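Local coordinates for calcium-dependent protein kinase, putative (PDB 3MSE) that probably acts as a calcium-regulated serine/threonine kinase, transferring phosphate from ATP to proteins, with this C-terminal part supplying its calcium-binding EF-hands, at residues 115-118 against 124-127; 128-133 against 145-150. All coordinates share one frame; numbering follows the deposited sequence.

Contact 1 of 2, residues 115-118 against 124-127; sequences NKID and YISK. With CA (calcium ion), chain B.
Asp-118 and Ile-125, their CA atoms 5.3 Å apart, bring the start of an EF-hand calcium loop alongside its returning part, just past the end of helix 109-117. Asp-118, the first residue to leave helical geometry, opens the loop. Its CG is anti to the backbone N (chi1 176°), which carries the carboxylate toward the ion, and OD2 binds calcium at 2.3 Å. The other oxygen, OD1, takes a hydrogen bond from the backbone N of Gly-123, so loop backbone and metal together fix the carboxylate. Tyr-124 needs no particular side chain to serve as a ligand: its main-chain O binds calcium at 2.4 Å, while its side chain leaves the backbone on the side away from residues 115-118. Ile-117 packs on Ile-23 and Ile-26 of helix 18-48 and Ile-125 on Ile-130, so aliphatic side chains suit this buried place. CD1 of Ile-125 lies 3.6 Å from CG2 of Ile-117, the side chains crossing at a slant. Ile-125 also makes backbone hydrogen bonds with Ile-167, as the eighth loop residue does in paired EF-hands. Ser-126, N-cap of the exit helix, contributes through solvent: its OG is 2.9 Å from a calcium-bound water.

Contact 2 of 2, residues 128-133 against 145-150; sequences SDIVSL and DNFFLS. With CA (calcium ion), chain B.
Ile-130 reaches across from the exit helix of the calcium-binding EF-hand and meets two consecutive aromatic residues of helix 141-152, Phe-147 and Phe-148, with a different part of its side chain for each. Its CG1 lies 3.5 Å from CE2 of Phe-148. The two side chains run alongside in opposite senses, the isoleucine pointing toward one helix while the phenylalanine comes back toward the other. Against Phe-147 the relation changes: the side chains cross at about a right angle, and the meeting is made by the methyl end, CD1, at 3.7 Å from CE1. The bend at CG1 (chi2 -62°) turns this methyl aside from the extended course and brings it to the second ring. Both approaches are oblique to the ring planes, and those planes stand nearly perpendicular to each other. Different first torsions spread the phenylalanines: Phe-147 has CG anti to the backbone N (chi1 168°), whereas in Phe-148 chi1 is -86°. The branched isoleucine thus offers CG1 to one ring and CD1 to the other. The nearest CA atoms, those of Ile-130 and Phe-147, are 9.2 Å apart, a spacing that a phenylalanine ring and an isoleucine side chain together can bridge.

One residue earlier, Asp-129 faces the metal instead. Its OD2 binds calcium at 2.5 Å and also accepts a hydrogen bond from the backbone N of Ser-126, while OD1 accepts one from a calcium-bound water at 2.9 Å. Aspartate at this last loop position thus binds directly through OD2 and holds a water ligand through OD1. Ile-144, on the same helix as the phenylalanines, also touches Ile-130; Phe-147 packs on Ile-19 and Ile-23, and Leu-133 on Ile-22 and Ile-26, so both helices rest on the long helix 18-48.

From the N terminus, the long helix 18-48 precedes both contacts by a long way in the chain and serves as a shared floor for them. Contact 1 then closes the short loop of five residues that follows helix 109-117. Contact 2 opens only after that one has closed, spanning eleven residues, the last four of them the start of helix 141-152. The two are therefore in series, neither nested nor crossed. Their centres are 9 Å apart, and the calcium ion with its two waters belongs to both, since Asp-129 completes the ligand set begun by Asp-118. A second join is Phe-148, whose CZ lies 3.4 Å from Ser-126 O, tying helix 141-152 directly to the calcium loop.

Contact 1 of 2, residues 115-118 against 124-127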
loop_
_atom_site.group_PDB
_atom_site.type_symbol
_atom_site.label_atom_id
_atom_site.label_comp_id
_atom_site.label_asym_id
_atom_site.label_seq_id
_atom_site.Cartn_x
_atom_site.Cartn_y
_atom_site.Cartn_z
ATOM N N ASN A 115 4.756 13.462 7.686
ATOM C CA ASN A 115 6.179 13.818 7.626
ATOM C C ASN A 115 6.492 14.750 6.482
ATOM O O ASN A 115 7.280 15.673 6.645
ATOM C CB ASN A 115 7.069 12.572 7.559
ATOM C CG ASN A 115 7.217 11.892 8.914
ATOM O OD1 ASN A 115 7.038 12.519 9.957
ATOM N ND2 ASN A 115 7.531 10.612 8.902
ATOM N N LYS A 116 5.863 14.528 5.328
ATOM C CA LYS A 116 6.024 15.446 4.198
ATOM C C LYS A 116 5.510 16.845 4.509
ATOM O O LYS A 116 6.100 17.827 4.074
ATOM C CB LYS A 116 5.365 14.901 2.937
ATOM C CG LYS A 116 6.186 13.814 2.274
ATOM C CD LYS A 116 5.704 13.506 0.873
ATOM C CE LYS A 116 6.680 12.557 0.169
ATOM N NZ LYS A 116 6.955 11.320 0.978
ATOM N N ILE A 117 4.430 16.932 5.280
ATOM C CA ILE A 117 3.823 18.221 5.604
ATOM C C ILE A 117 4.617 18.994 6.672
ATOM O O ILE A 117 4.736 20.210 6.606
ATOM C CB ILE A 117 2.333 18.070 6.015
ATOM C CG1 ILE A 117 1.501 17.516 4.838
ATOM C CG2 ILE A 117 1.758 19.402 6.466
ATOM C CD1 ILE A 117 0.134 16.951 5.251
ATOM N N ASP A 118 5.139 18.267 7.655
ATOM C CA ASP A 118 5.973 18.832 8.705
ATOM C C ASP A 118 7.362 19.134 8.106
ATOM O O ASP A 118 8.294 18.338 8.248
ATOM C CB ASP A 118 6.057 17.809 9.839
ATOM C CG ASP A 118 6.981 18.231 10.962
ATOM O OD1 ASP A 118 7.448 17.316 11.678
ATOM O OD2 ASP A 118 7.226 19.452 11.137
ATOM N N TYR A 124 5.262 18.494 14.629
ATOM C CA TYR A 124 3.985 19.204 14.676
ATOM C C TYR A 124 3.659 19.857 13.339
ATOM O O TYR A 124 4.543 20.432 12.692
ATOM C CB TYR A 124 3.997 20.257 15.790
ATOM C CG TYR A 124 3.899 19.661 17.186
ATOM C CD1 TYR A 124 2.661 19.506 17.814
ATOM C CD2 TYR A 124 5.047 19.248 17.874
ATOM C CE1 TYR A 124 2.563 18.949 19.093
ATOM C CE2 TYR A 124 4.961 18.686 19.156
ATOM C CZ TYR A 124 3.717 18.541 19.759
ATOM O OH TYR A 124 3.625 17.990 21.022
ATOM N N ILE A 125 2.391 19.770 12.923
ATOM C CA ILE A 125 1.933 20.511 11.746
ATOM C C ILE A 125 1.433 21.893 12.162
ATOM O O ILE A 125 0.377 22.020 12.774
ATOM C CB ILE A 125 0.862 19.741 10.911
ATOM C CG1 ILE A 125 1.509 18.573 10.156
ATOM C CG2 ILE A 125 0.161 20.685 9.919
ATOM C CD1 ILE A 125 0.515 17.685 9.401
ATOM N N SER A 126 2.210 22.921 11.823
ATOM C CA SER A 126 1.861 24.305 12.138
ATOM C C SER A 126 1.009 24.918 11.043
ATOM O O SER A 126 0.809 24.331 9.972
ATOM C CB SER A 126 3.124 25.156 12.345
ATOM O OG SER A 126 3.971 25.131 11.199
ATOM N N LYS A 127 0.504 26.108 11.327
ATOM C CA LYS A 127 -0.207 26.901 10.352
ATOM C C LYS A 127 0.671 27.145 9.110
ATOM O O LYS A 127 0.201 27.021 7.966
ATOM C CB LYS A 127 -0.633 28.220 10.996
ATOM C CG LYS A 127 -1.855 28.867 10.381
ATOM C CD LYS A 127 -1.469 29.929 9.358
ATOM C CE LYS A 127 -2.691 30.575 8.728
ATOM N NZ LYS A 127 -3.480 31.377 9.705
HETATM CA CA CA B . 6.408 21.545 11.700
HETATM O O HOH W 1 5.983 23.379 12.342
HETATM O O HOH W 2 7.833 22.297 10.048
#

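Contact 2 of 2, residues 128-133 against 145-150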
loop_
_atom_site.group_PDB
_atom_site.type_symbol
_atom_site.label_atom_id
_atom_site.label_comp_id
_atom_site.label_asym_id
_atom_site.label_seq_id
_atom_site.Cartn_x
_atom_site.Cartn_y
_atom_site.Cartn_z
ATOM N N SER A 128 1.948 27.452 9.335
ATOM C CA SER A 128 2.862 27.723 8.230
ATOM C C SER A 128 3.158 26.469 7.388
ATOM O O SER A 128 3.427 26.569 6.190
ATOM C CB SER A 128 4.156 28.403 8.719
ATOM O OG SER A 128 5.111 27.457 9.167
ATOM N N ASP A 129 3.105 25.293 8.004
ATOM C CA ASP A 129 3.248 24.051 7.247
ATOM C C ASP A 129 2.100 23.843 6.239
ATOM O O ASP A 129 2.313 23.301 5.140
ATOM C CB ASP A 129 3.338 22.862 8.191
ATOM C CG ASP A 129 4.673 22.790 8.915
ATOM O OD1 ASP A 129 5.710 23.193 8.336
ATOM O OD2 ASP A 129 4.687 22.313 10.058
ATOM N N ILE A 130 0.904 24.295 6.617
ATOM C CA ILE A 130 -0.272 24.215 5.743
ATOM C C ILE A 130 -0.236 25.314 4.692
ATOM O O ILE A 130 -0.577 25.082 3.529
ATOM C CB ILE A 130 -1.612 24.276 6.549
ATOM C CG1 ILE A 130 -1.724 23.090 7.520
ATOM C CG2 ILE A 130 -2.825 24.330 5.592
ATOM C CD1 ILE A 130 -1.756 21.705 6.866
ATOM N N VAL A 131 0.192 26.515 5.089
ATOM C CA VAL A 131 0.416 27.594 4.121
ATOM C C VAL A 131 1.365 27.091 3.025
ATOM O O VAL A 131 1.148 27.316 1.826
ATOM C CB VAL A 131 0.963 28.877 4.806
ATOM C CG1 VAL A 131 1.356 29.958 3.764
ATOM C CG2 VAL A 131 -0.052 29.443 5.805
ATOM N N SER A 132 2.394 26.362 3.435
ATOM C CA SER A 132 3.363 25.876 2.473
ATOM C C SER A 132 2.761 24.786 1.590
ATOM O O SER A 132 2.933 24.787 0.362
ATOM C CB SER A 132 4.620 25.364 3.188
ATOM O OG SER A 132 5.508 24.846 2.216
ATOM N N LEU A 133 2.041 23.869 2.227
ATOM C CA LEU A 133 1.358 22.796 1.511
ATOM C C LEU A 133 0.474 23.350 0.382
ATOM O O LEU A 133 0.396 22.760 -0.688
ATOM C CB LEU A 133 0.516 21.943 2.494
ATOM C CG LEU A 133 -0.223 20.745 1.894
ATOM C CD1 LEU A 133 0.757 19.724 1.336
ATOM C CD2 LEU A 133 -1.106 20.089 2.938
ATOM N N ASP A 145 -7.742 28.147 8.277
ATOM C CA ASP A 145 -8.324 28.239 9.626
ATOM C C ASP A 145 -9.427 27.215 9.844
ATOM O O ASP A 145 -9.453 26.568 10.881
ATOM C CB ASP A 145 -8.853 29.649 9.911
ATOM C CG ASP A 145 -7.758 30.609 10.332
ATOM O OD1 ASP A 145 -6.809 30.171 11.015
ATOM O OD2 ASP A 145 -7.849 31.801 9.970
ATOM N N ASN A 146 -10.321 27.081 8.862
ATOM C CA ASN A 146 -11.341 26.022 8.845
ATOM C C ASN A 146 -10.747 24.639 9.086
ATOM O O ASN A 146 -11.265 23.865 9.898
ATOM C CB ASN A 146 -12.097 26.014 7.515
ATOM C CG ASN A 146 -12.935 27.264 7.305
ATOM O OD1 ASN A 146 -13.142 28.056 8.235
ATOM N ND2 ASN A 146 -13.435 27.446 6.076
ATOM N N PHE A 147 -9.652 24.337 8.389
ATOM C CA PHE A 147 -9.013 23.034 8.514
ATOM C C PHE A 147 -8.516 22.767 9.941
ATOM O O PHE A 147 -8.678 21.653 10.457
ATOM C CB PHE A 147 -7.893 22.871 7.482
ATOM C CG PHE A 147 -7.011 21.680 7.723
ATOM C CD1 PHE A 147 -5.752 21.841 8.295
ATOM C CD2 PHE A 147 -7.437 20.398 7.387
ATOM C CE1 PHE A 147 -4.930 20.746 8.526
ATOM C CE2 PHE A 147 -6.625 19.295 7.615
ATOM C CZ PHE A 147 -5.362 19.471 8.188
ATOM N N PHE A 148 -7.928 23.782 10.575
ATOM C CA PHE A 148 -7.414 23.634 11.945
ATOM C C PHE A 148 -8.535 23.449 12.973
ATOM O O PHE A 148 -8.395 22.678 13.931
ATOM C CB PHE A 148 -6.482 24.793 12.322
ATOM C CG PHE A 148 -5.049 24.576 11.891
ATOM C CD1 PHE A 148 -4.140 23.965 12.743
ATOM C CD2 PHE A 148 -4.622 24.965 10.620
ATOM C CE1 PHE A 148 -2.822 23.754 12.342
ATOM C CE2 PHE A 148 -3.311 24.757 10.209
ATOM C CZ PHE A 148 -2.410 24.147 11.063
ATOM N N LEU A 149 -9.648 24.144 12.749
ATOM C CA LEU A 149 -10.831 23.994 13.582
ATOM C C LEU A 149 -11.411 22.580 13.453
ATOM O O LEU A 149 -11.739 21.940 14.467
ATOM C CB LEU A 149 -11.867 25.083 13.256
ATOM C CG LEU A 149 -11.429 26.510 13.650
ATOM C CD1 LEU A 149 -12.297 27.593 12.994
ATOM C CD2 LEU A 149 -11.352 26.713 15.181
ATOM N N SER A 150 -11.496 22.085 12.216
ATOM C CA SER A 150 -11.963 20.722 11.959
ATOM C C SER A 150 -11.112 19.672 12.678
ATOM O O SER A 150 -11.647 18.808 13.377
ATOM C CB SER A 150 -12.040 20.436 10.461
ATOM O OG SER A 150 -12.980 21.288 9.825
HETATM CA CA CA B . 6.408 21.545 11.700
HETATM O O HOH W 2 7.833 22.297 10.048
HETATM O O HOH W 1 5.983 23.379 12.342
#